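Local coordinates for protein toll (Drosophila melanogaster, PDB 4LXR) that binds the cleaved, activated cytokine Spätzle through its leucine-rich-repeat ectodomain and signals in dorsal-ventral patterning of the embryo and in antifungal immunity, at residues L233-V244 with P258-H267. Residues are numbered along the deposited sequence; the frame is centred on the assembly and turned at random.
Sequences LPHDVFAHLTNV and PQGLFDHNKH. With NAG (2-acetamido-2-deoxy-beta-D-glucopyranose), chain J.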
ATOM      1  N   LEU A 233       6.454 -38.776  14.197  1.00 29.98           N
ATOM      2  CA  LEU A 233       6.748 -38.714  15.624  1.00 32.09           C
ATOM      3  C   LEU A 233       5.959 -39.805  16.320  1.00 31.35           C
ATOM      4  O   LEU A 233       4.788 -40.017  15.996  1.00 30.29           O
ATOM      5  CB  LEU A 233       6.372 -37.343  16.208  1.00 27.17           C
ATOM      6  CG  LEU A 233       7.363 -36.190  16.043  1.00 26.36           C
ATOM      7  CD1 LEU A 233       6.784 -34.939  16.647  1.00 24.35           C
ATOM      8  CD2 LEU A 233       8.709 -36.494  16.680  1.00 28.45           C
ATOM      9  N   PRO A 234       6.592 -40.509  17.274  1.00 35.74           N
ATOM     10  CA  PRO A 234       5.802 -41.456  18.074  1.00 37.22           C
ATOM     11  C   PRO A 234       4.770 -40.681  18.897  1.00 32.98           C
ATOM     12  O   PRO A 234       5.039 -39.541  19.277  1.00 27.54           O
ATOM     13  CB  PRO A 234       6.845 -42.118  18.997  1.00 33.09           C
ATOM     14  CG  PRO A 234       8.197 -41.711  18.458  1.00 34.17           C
ATOM     15  CD  PRO A 234       7.980 -40.395  17.749  1.00 35.74           C
ATOM     16  N   HIS A 235       3.623 -41.290  19.173  1.00 38.50           N
ATOM     17  CA  HIS A 235       2.530 -40.613  19.861  1.00 36.70           C
ATOM     18  C   HIS A 235       2.876 -40.148  21.281  1.00 41.86           C
ATOM     19  O   HIS A 235       2.236 -39.243  21.823  1.00 40.80           O
ATOM     20  CB  HIS A 235       1.312 -41.529  19.915  1.00 32.32           C
ATOM     21  CG  HIS A 235       1.384 -42.573  20.989  1.00 45.04           C
ATOM     22  ND1 HIS A 235       0.993 -42.332  22.289  1.00 49.31           N
ATOM     23  CD2 HIS A 235       1.788 -43.868  20.953  1.00 42.16           C
ATOM     24  CE1 HIS A 235       1.157 -43.430  23.008  1.00 50.17           C
ATOM     25  NE2 HIS A 235       1.642 -44.375  22.222  1.00 42.03           N
ATOM     26  N   ASP A 236       3.876 -40.779  21.886  1.00 37.23           N
ATOM     27  CA  ASP A 236       4.251 -40.444  23.251  1.00 32.92           C
ATOM     28  C   ASP A 236       5.583 -39.691  23.358  1.00 29.18           C
ATOM     29  O   ASP A 236       6.161 -39.626  24.442  1.00 32.32           O
ATOM     30  CB  ASP A 236       4.277 -41.721  24.129  1.00 34.55           C
ATOM     31  CG  ASP A 236       5.265 -42.774  23.625  1.00 39.29           C
ATOM     32  OD1 ASP A 236       6.043 -42.495  22.688  1.00 33.31           O
ATOM     33  OD2 ASP A 236       5.276 -43.893  24.184  1.00 47.49           O
ATOM     34  N   VAL A 237       6.062 -39.119  22.249  1.00 30.67           N
ATOM     35  CA  VAL A 237       7.359 -38.438  22.242  1.00 31.26           C
ATOM     36  C   VAL A 237       7.477 -37.327  23.287  1.00 33.23           C
ATOM     37  O   VAL A 237       8.570 -37.064  23.799  1.00 31.96           O
ATOM     38  CB  VAL A 237       7.724 -37.849  20.849  1.00 27.08           C
ATOM     39  CG1 VAL A 237       6.737 -36.749  20.422  1.00 22.30           C
ATOM     40  CG2 VAL A 237       9.168 -37.300  20.859  1.00 24.29           C
ATOM     41  N   PHE A 238       6.354 -36.681  23.603  1.00 31.59           N
ATOM     42  CA  PHE A 238       6.358 -35.528  24.505  1.00 26.83           C
ATOM     43  C   PHE A 238       5.792 -35.879  25.890  1.00 30.65           C
ATOM     44  O   PHE A 238       5.519 -34.993  26.697  1.00 32.02           O
ATOM     45  CB  PHE A 238       5.527 -34.375  23.898  1.00 22.70           C
ATOM     46  CG  PHE A 238       6.018 -33.886  22.547  1.00 24.23           C
ATOM     47  CD1 PHE A 238       7.345 -33.543  22.351  1.00 27.25           C
ATOM     48  CD2 PHE A 238       5.136 -33.755  21.483  1.00 28.87           C
ATOM     49  CE1 PHE A 238       7.788 -33.069  21.109  1.00 25.70           C
ATOM     50  CE2 PHE A 238       5.568 -33.301  20.231  1.00 24.83           C
ATOM     51  CZ  PHE A 238       6.897 -32.964  20.045  1.00 26.16           C
ATOM     52  N   ALA A 239       5.607 -37.169  26.162  1.00 34.02           N
ATOM     53  CA  ALA A 239       4.981 -37.605  27.413  1.00 31.73           C
ATOM     54  C   ALA A 239       5.594 -37.016  28.679  1.00 29.26           C
ATOM     55  O   ALA A 239       4.886 -36.760  29.649  1.00 30.00           O
ATOM     56  CB  ALA A 239       4.958 -39.114  27.504  1.00 34.76           C
ATOM     57  N   HIS A 240       6.905 -36.814  28.684  1.00 26.10           N
ATOM     58  CA  HIS A 240       7.563 -36.324  29.894  1.00 32.04           C
ATOM     59  C   HIS A 240       7.540 -34.799  30.024  1.00 32.12           C
ATOM     60  O   HIS A 240       7.820 -34.263  31.090  1.00 31.01           O
ATOM     61  CB  HIS A 240       9.004 -36.836  29.958  1.00 34.16           C
ATOM     62  CG  HIS A 240       9.105 -38.292  30.277  1.00 41.10           C
ATOM     63  ND1 HIS A 240      10.036 -39.121  29.690  1.00 50.35           N
ATOM     64  CD2 HIS A 240       8.397 -39.066  31.131  1.00 41.14           C
ATOM     65  CE1 HIS A 240       9.895 -40.346  30.167  1.00 49.86           C
ATOM     66  NE2 HIS A 240       8.906 -40.339  31.041  1.00 41.08           N
ATOM     67  N   LEU A 241       7.215 -34.109  28.935  1.00 26.71           N
ATOM     68  CA  LEU A 241       7.157 -32.647  28.937  1.00 25.39           C
ATOM     69  C   LEU A 241       5.813 -32.180  29.473  1.00 32.39           C
ATOM     70  O   LEU A 241       5.063 -31.524  28.761  1.00 32.49           O
ATOM     71  CB  LEU A 241       7.371 -32.104  27.520  1.00 20.92           C
ATOM     72  CG  LEU A 241       8.732 -32.413  26.899  1.00 25.56           C
ATOM     73  CD1 LEU A 241       8.788 -32.055  25.413  1.00 23.51           C
ATOM     74  CD2 LEU A 241       9.835 -31.685  27.654  1.00 23.87           C
ATOM     75  N   THR A 242       5.506 -32.517  30.722  1.00 35.18           N
ATOM     76  CA  THR A 242       4.166 -32.284  31.252  1.00 39.16           C
ATOM     77  C   THR A 242       3.828 -30.815  31.471  1.00 32.20           C
ATOM     78  O   THR A 242       2.654 -30.451  31.506  1.00 33.05           O
ATOM     79  CB  THR A 242       3.916 -33.066  32.555  1.00 40.89           C
ATOM     80  OG1 THR A 242       4.951 -32.764  33.497  1.00 42.10           O
ATOM     81  CG2 THR A 242       3.904 -34.561  32.274  1.00 38.70           C
ATOM     82  N   ASN A 243       4.846 -29.975  31.621  1.00 32.75           N
ATOM     83  CA  ASN A 243       4.624 -28.549  31.824  1.00 34.35           C
ATOM     84  C   ASN A 243       4.853 -27.684  30.575  1.00 26.91           C
ATOM     85  O   ASN A 243       4.814 -26.451  30.646  1.00 26.14           O
ATOM     86  CB  ASN A 243       5.486 -28.048  32.989  1.00 38.97           C
ATOM     87  CG  ASN A 243       5.015 -28.582  34.332  1.00 42.05           C
ATOM     88  OD1 ASN A 243       3.815 -28.666  34.581  1.00 45.49           O
ATOM     89  ND2 ASN A 243       5.959 -28.956  35.194  1.00 60.00           N
ATOM     90  N   VAL A 244       5.103 -28.320  29.435  1.00 24.25           N
ATOM     91  CA  VAL A 244       5.389 -27.559  28.219  1.00 25.84           C
ATOM     92  C   VAL A 244       4.188 -26.685  27.799  1.00 22.53           C
ATOM     93  O   VAL A 244       3.038 -27.108  27.877  1.00 27.45           O
ATOM     94  CB  VAL A 244       5.874 -28.469  27.064  1.00 26.32           C
ATOM     95  CG1 VAL A 244       4.719 -29.310  26.464  1.00 21.51           C
ATOM     96  CG2 VAL A 244       6.559 -27.640  25.999  1.00 19.16           C
ATOM     97  N   PRO A 258       0.203 -38.675  14.798  1.00 35.37           N
ATOM     98  CA  PRO A 258      -0.601 -39.694  15.481  1.00 33.69           C
ATOM     99  C   PRO A 258      -1.612 -39.064  16.431  1.00 36.99           C
ATOM    100  O   PRO A 258      -1.374 -37.978  16.959  1.00 33.27           O
ATOM    101  CB  PRO A 258       0.439 -40.505  16.254  1.00 34.62           C
ATOM    102  CG  PRO A 258       1.532 -39.516  16.538  1.00 38.06           C
ATOM    103  CD  PRO A 258       1.560 -38.565  15.356  1.00 34.49           C
ATOM    104  N   GLN A 259      -2.746 -39.734  16.609  1.00 35.66           N
ATOM    105  CA  GLN A 259      -3.744 -39.305  17.574  1.00 38.69           C
ATOM    106  C   GLN A 259      -3.127 -39.369  18.962  1.00 46.90           C
ATOM    107  O   GLN A 259      -2.382 -40.302  19.267  1.00 48.62           O
ATOM    108  CB  GLN A 259      -4.970 -40.218  17.512  1.00 37.23           C
ATOM    109  CG  GLN A 259      -6.093 -39.793  18.446  1.00 43.90           C
ATOM    110  CD  GLN A 259      -7.358 -40.602  18.238  1.00 58.48           C
ATOM    111  OE1 GLN A 259      -7.405 -41.484  17.384  1.00 62.20           O
ATOM    112  NE2 GLN A 259      -8.391 -40.304  19.020  1.00 60.35           N
ATOM    113  N   GLY A 260      -3.437 -38.386  19.803  1.00 44.39           N
ATOM    114  CA  GLY A 260      -2.946 -38.381  21.172  1.00 43.29           C
ATOM    115  C   GLY A 260      -1.551 -37.800  21.355  1.00 38.10           C
ATOM    116  O   GLY A 260      -0.970 -37.923  22.432  1.00 38.27           O
ATOM    117  N   LEU A 261      -1.012 -37.169  20.311  1.00 29.63           N
ATOM    118  CA  LEU A 261       0.314 -36.535  20.384  1.00 34.12           C
ATOM    119  C   LEU A 261       0.484 -35.535  21.539  1.00 33.67           C
ATOM    120  O   LEU A 261       1.596 -35.356  22.041  1.00 30.44           O
ATOM    121  CB  LEU A 261       0.671 -35.855  19.050  1.00 33.29           C
ATOM    122  CG  LEU A 261       2.097 -35.305  18.880  1.00 25.01           C
ATOM    123  CD1 LEU A 261       3.131 -36.397  19.036  1.00 23.26           C
ATOM    124  CD2 LEU A 261       2.264 -34.596  17.522  1.00 25.20           C
ATOM    125  N   PHE A 262      -0.597 -34.872  21.957  1.00 35.97           N
ATOM    126  CA  PHE A 262      -0.485 -33.899  23.052  1.00 34.14           C
ATOM    127  C   PHE A 262      -1.271 -34.259  24.304  1.00 39.42           C
ATOM    128  O   PHE A 262      -1.483 -33.408  25.163  1.00 34.33           O
ATOM    129  CB  PHE A 262      -0.873 -32.489  22.593  1.00 36.08           C
ATOM    130  CG  PHE A 262      -0.137 -32.029  21.373  1.00 27.12           C
ATOM    131  CD1 PHE A 262       1.242 -31.917  21.384  1.00 28.88           C
ATOM    132  CD2 PHE A 262      -0.819 -31.723  20.212  1.00 29.96           C
ATOM    133  CE1 PHE A 262       1.925 -31.513  20.257  1.00 28.93           C
ATOM    134  CE2 PHE A 262      -0.146 -31.314  19.082  1.00 27.76           C
ATOM    135  CZ  PHE A 262       1.233 -31.210  19.103  1.00 28.42           C
ATOM    136  N   ASP A 263      -1.687 -35.519  24.414  1.00 39.40           N
ATOM    137  CA  ASP A 263      -2.535 -35.954  25.521  1.00 39.80           C
ATOM    138  C   ASP A 263      -1.919 -35.755  26.901  1.00 39.37           C
ATOM    139  O   ASP A 263      -2.634 -35.557  27.865  1.00 41.37           O
ATOM    140  CB  ASP A 263      -2.937 -37.424  25.350  1.00 44.49           C
ATOM    141  CG  ASP A 263      -4.113 -37.600  24.418  1.00 43.80           C
ATOM    142  OD1 ASP A 263      -4.394 -36.668  23.622  1.00 39.44           O
ATOM    143  OD2 ASP A 263      -4.748 -38.675  24.479  1.00 51.10           O
ATOM    144  N   HIS A 264      -0.597 -35.810  26.996  1.00 38.35           N
ATOM    145  CA  HIS A 264       0.070 -35.612  28.283  1.00 38.34           C
ATOM    146  C   HIS A 264       0.589 -34.194  28.481  1.00 34.08           C
ATOM    147  O   HIS A 264       1.220 -33.890  29.496  1.00 39.22           O
ATOM    148  CB  HIS A 264       1.204 -36.623  28.458  1.00 45.62           C
ATOM    149  CG  HIS A 264       0.732 -38.041  28.492  1.00 55.47           C
ATOM    150  ND1 HIS A 264       0.953 -38.925  27.456  1.00 59.81           N
ATOM    151  CD2 HIS A 264       0.019 -38.719  29.421  1.00 60.57           C
ATOM    152  CE1 HIS A 264       0.411 -40.092  27.758  1.00 66.46           C
ATOM    153  NE2 HIS A 264      -0.166 -39.992  28.943  1.00 65.83           N
ATOM    154  N   ASN A 265       0.312 -33.323  27.515  1.00 26.17           N
ATOM    155  CA  ASN A 265       0.753 -31.941  27.583  1.00 33.54           C
ATOM    156  C   ASN A 265      -0.437 -30.997  27.753  1.00 40.50           C
ATOM    157  O   ASN A 265      -0.858 -30.325  26.795  1.00 32.98           O
ATOM    158  CB  ASN A 265       1.534 -31.587  26.321  1.00 33.59           C
ATOM    159  CG  ASN A 265       2.488 -32.683  25.909  1.00 37.07           C
ATOM    160  OD1 ASN A 265       2.186 -33.479  25.025  1.00 39.27           O
ATOM    161  ND2 ASN A 265       3.646 -32.744  26.565  1.00 34.24           N
ATOM    162  N   LYS A 266      -0.964 -30.952  28.975  1.00 31.94           N
ATOM    163  CA  LYS A 266      -2.214 -30.252  29.293  1.00 30.40           C
ATOM    164  C   LYS A 266      -2.016 -28.806  29.757  1.00 33.27           C
ATOM    165  O   LYS A 266      -2.912 -28.199  30.347  1.00 31.65           O
ATOM    166  CB  LYS A 266      -2.981 -31.027  30.374  1.00 32.48           C
ATOM    167  CG  LYS A 266      -3.612 -32.309  29.870  1.00 38.19           C
ATOM    168  CD  LYS A 266      -4.512 -32.028  28.657  1.00 38.11           C
ATOM    169  CE  LYS A 266      -5.333 -33.262  28.305  1.00 44.97           C
ATOM    170  NZ  LYS A 266      -5.847 -33.183  26.919  1.00 52.25           N
ATOM    171  N   HIS A 267      -0.835 -28.265  29.510  1.00 33.46           N
ATOM    172  CA  HIS A 267      -0.568 -26.877  29.812  1.00 34.30           C
ATOM    173  C   HIS A 267      -0.221 -26.128  28.542  1.00 30.01           C
ATOM    174  O   HIS A 267       0.227 -24.982  28.598  1.00 32.10           O
ATOM    175  CB  HIS A 267       0.548 -26.759  30.855  1.00 33.97           C
ATOM    176  CG  HIS A 267       0.113 -27.184  32.220  1.00 37.34           C
ATOM    177  ND1 HIS A 267      -0.823 -26.479  32.944  1.00 35.90           N
ATOM    178  CD2 HIS A 267       0.442 -28.261  32.974  1.00 26.20           C
ATOM    179  CE1 HIS A 267      -1.038 -27.091  34.096  1.00 38.31           C
ATOM    180  NE2 HIS A 267      -0.283 -28.173  34.138  1.00 38.44           N
TER
HETATM  181  C1  NAG J2013       5.420 -29.627  36.354  1.00 53.93           C
HETATM  182  C2  NAG J2013       4.687 -28.870  37.456  1.00 68.77           C
HETATM  183  C3  NAG J2013       4.533 -29.747  38.689  1.00 71.40           C
HETATM  184  C4  NAG J2013       3.780 -31.015  38.304  1.00 76.88           C
HETATM  185  C5  NAG J2013       4.520 -31.732  37.174  1.00 69.51           C
HETATM  186  C6  NAG J2013       3.783 -32.949  36.667  1.00 68.77           C
HETATM  187  C7  NAG J2013       4.759 -26.435  37.568  1.00 83.72           C
HETATM  188  C8  NAG J2013       5.559 -25.224  37.935  1.00 83.14           C
HETATM  189  N2  NAG J2013       5.350 -27.614  37.777  1.00 75.51           N
HETATM  190  O3  NAG J2013       3.826 -29.035  39.698  1.00 69.52           O
HETATM  191  O4  NAG J2013       3.628 -31.886  39.420  1.00 83.75           O
HETATM  192  O5  NAG J2013       4.698 -30.852  36.049  1.00 59.39           O
HETATM  193  O6  NAG J2013       4.681 -33.902  36.116  1.00 66.32           O
HETATM  194  O7  NAG J2013       3.625 -26.348  37.103  1.00 86.45           O
HETATM  195  O   HOH W   1       3.655 -37.057  22.896  1.00 31.97           O
HETATM  196  O   HOH W   2      -0.048 -40.371  23.931  1.00 54.07           O
HETATM  197  O   HOH W   3       1.728 -29.352  29.091  1.00 29.62           O
HETATM  198  O   HOH W   4       0.173 -31.858  31.574  1.00 35.86           O
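The amide nitrogen of Asn265 is gripped by two carbonyls of the preceding coil: ND2 donates to Phe238 O at 2.9 Å and to Leu241 O, also at 2.9 Å. Both acceptors lie close to the amide plane, so the two N-H groups are spent together and the amide is held against rotation. Each oxygen also closes a beta turn, taking Leu241 N or Val244 N from the face of its carbonyl plane opposite the asparagine. A short primary amide suits this place because its two N-H groups reach two neighbouring carbonyls at once; a leucine here would probably leave both carbonyls without their cross-coil donor and loosen the join between turns. Val244 CG1 packs against ND2 at 3.6 Å.

Farther along, the Phe238 and Phe262 side chains lie side by side, CE2 to CE1 at 4.1 Å, their matching chi1 torsions (-59° and -53°) turning both the same way. Leu261 CD1 reaches Val237 CG1 at 3.9 Å, filling the core beside them. A water between the two loops accepts from Phe238 N and lies 2.8 Å from Leu261 O. Toward the C-terminal ends of the two loops, Asn243 ND2 carries the N-linked sugar and donates to Thr218 O.

These are corresponding loops of successive solenoid coils, following strands 222-224 and 246-248; Leu241 and Val244 continue the hydrophobic core onto Ile223 of strand 222-224.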